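Local coordinates for alpha-catenin-like protein hmp-1 (Caenorhabditis elegans, PDB 5XA5) that links cadherin-bound beta-catenin to actin filaments at cell junctions, supporting cell migration and shape changes during embryonic body enclosure and elongation, at residues Asn118-Ala121 and Ile122-Ser126. Residues are numbered along the deposited sequence; the frame is centred on the assembly and turned at random.
Sequences NKRA and IATNS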
loop_
_atom_site.group_PDB
_atom_site.type_symbol
_atom_site.label_atom_id
_atom_site.label_comp_id
_atom_site.label_asym_id
_atom_site.label_seq_id
_atom_site.Cartn_x
_atom_site.Cartn_y
_atom_site.Cartn_z
ATOM N N ASN A 118 11.894 -14.772 -33.409
ATOM C CA ASN A 118 10.836 -15.477 -32.705
ATOM C C ASN A 118 11.163 -15.735 -31.230
ATOM O O ASN A 118 10.273 -15.691 -30.374
ATOM C CB ASN A 118 10.533 -16.795 -33.407
ATOM C CG ASN A 118 9.305 -17.471 -32.848
ATOM O OD1 ASN A 118 8.204 -16.924 -32.899
ATOM N ND2 ASN A 118 9.488 -18.660 -32.293
ATOM N N LYS A 119 12.428 -16.015 -30.926
ATOM C CA LYS A 119 12.824 -16.209 -29.533
ATOM C C LYS A 119 12.853 -14.877 -28.795
ATOM O O LYS A 119 12.633 -14.829 -27.584
ATOM C CB LYS A 119 14.185 -16.903 -29.427
ATOM C CG LYS A 119 14.128 -18.416 -29.627
ATOM C CD LYS A 119 15.522 -19.028 -29.677
ATOM C CE LYS A 119 15.467 -20.526 -29.973
ATOM N NZ LYS A 119 16.826 -21.038 -30.290
ATOM N N ARG A 120 13.139 -13.799 -29.521
ATOM C CA ARG A 120 13.092 -12.462 -28.922
ATOM C C ARG A 120 11.662 -12.137 -28.518
ATOM O O ARG A 120 11.404 -11.641 -27.415
ATOM C CB ARG A 120 13.631 -11.398 -29.887
ATOM C CG ARG A 120 13.575 -9.990 -29.300
ATOM C CD ARG A 120 14.058 -8.931 -30.280
ATOM N NE ARG A 120 15.478 -9.062 -30.589
ATOM C CZ ARG A 120 16.438 -8.501 -29.864
ATOM N NH1 ARG A 120 16.118 -7.814 -28.775
ATOM N NH2 ARG A 120 17.713 -8.649 -30.202
ATOM N N ALA A 121 10.728 -12.436 -29.414
ATOM C CA ALA A 121 9.312 -12.196 -29.167
ATOM C C ALA A 121 8.807 -12.980 -27.958
ATOM O O ALA A 121 8.063 -12.444 -27.131
ATOM C CB ALA A 121 8.498 -12.548 -30.410
ATOM N N ILE A 122 9.214 -14.241 -27.851
ATOM C CA ILE A 122 8.795 -15.078 -26.729
ATOM C C ILE A 122 9.356 -14.545 -25.409
ATOM O O ILE A 122 8.642 -14.483 -24.403
ATOM C CB ILE A 122 9.228 -16.541 -26.925
ATOM C CG1 ILE A 122 8.441 -17.160 -28.078
ATOM C CG2 ILE A 122 8.990 -17.339 -25.648
ATOM C CD1 ILE A 122 8.860 -18.576 -28.422
ATOM N N ALA A 123 10.629 -14.149 -25.421
ATOM C CA ALA A 123 11.259 -13.560 -24.237
ATOM C C ALA A 123 10.591 -12.238 -23.844
ATOM O O ALA A 123 10.419 -11.943 -22.659
ATOM C CB ALA A 123 12.753 -13.354 -24.485
ATOM N N THR A 124 10.230 -11.440 -24.846
ATOM C CA THR A 124 9.547 -10.167 -24.615
ATOM C C THR A 124 8.170 -10.394 -23.997
ATOM O O THR A 124 7.752 -9.670 -23.083
ATOM C CB THR A 124 9.405 -9.367 -25.923
ATOM O OG1 THR A 124 10.701 -9.154 -26.495
ATOM C CG2 THR A 124 8.736 -8.024 -25.674
ATOM N N ASN A 125 7.462 -11.399 -24.499
ATOM C CA ASN A 125 6.183 -11.788 -23.919
ATOM C C ASN A 125 6.344 -12.261 -22.471
ATOM O O ASN A 125 5.529 -11.928 -21.603
ATOM C CB ASN A 125 5.531 -12.879 -24.770
ATOM C CG ASN A 125 4.089 -13.131 -24.385
ATOM O OD1 ASN A 125 3.209 -12.314 -24.658
ATOM N ND2 ASN A 125 3.838 -14.263 -23.744
ATOM N N SER A 126 7.410 -13.017 -22.212
ATOM C CA SER A 126 7.719 -13.455 -20.851
ATOM C C SER A 126 7.943 -12.240 -19.952
ATOM O O SER A 126 7.527 -12.231 -18.793
ATOM C CB SER A 126 8.961 -14.347 -20.822
ATOM O OG SER A 126 8.760 -15.550 -21.544
#
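With chi1 at -57°, Thr-124 sets OG1 beside its own backbone N and turns it back along the helix to the carbonyl of Arg-120; Ile-122, with chi1 at -68°, likewise lays CG1 and CD1 back over Asn-118. Both contacts lie in the first turns of helix 117-165, a long helix of the bundle that forms this N-terminal vinculin-family part of the protein. Arg-120 O is gripped twice by one residue. Thr-124 N reaches Arg-120 O at 2.8 Å, nearer the carbonyl plane, while Thr-124 OG1 donates to the same oxygen at 2.7 Å from well above that plane, 42° out of it. Threonine suits the place because its hydroxyl finds an acceptor in the helix itself, leaving CB and CG2 as an apolar surface; the residue packs on an apolar side chain of the chain of another protein.

The Arg-120 side chain, bent at its third torsion, is held at NH2 by a hydrogen bond to the backbone of that chain. Lys-119 turns its amine to a salt bridge with Asp-113, near the end of helix 83-112. Ala-123 is buried, packing on Phe-110 of that helix and on an apolar side chain of the other protein's chain; a methyl is consistent with close approach by both. Its CB rests 3.4 Å from Lys-119 O.

On the exposed flank, the surface position accommodates the polar amide of Asn-118, while the apolar branches of Ile-122 pack over the turn and the residue touches Thr-106 of helix 83-112. Ile-122 CG1 lies 3.3 Å from Asn-118 O, the same oxygen that accepts Ile-122 N at 3.1 Å, and Ile-122 CD1 ends 3.9 Å from Asn-118 ND2.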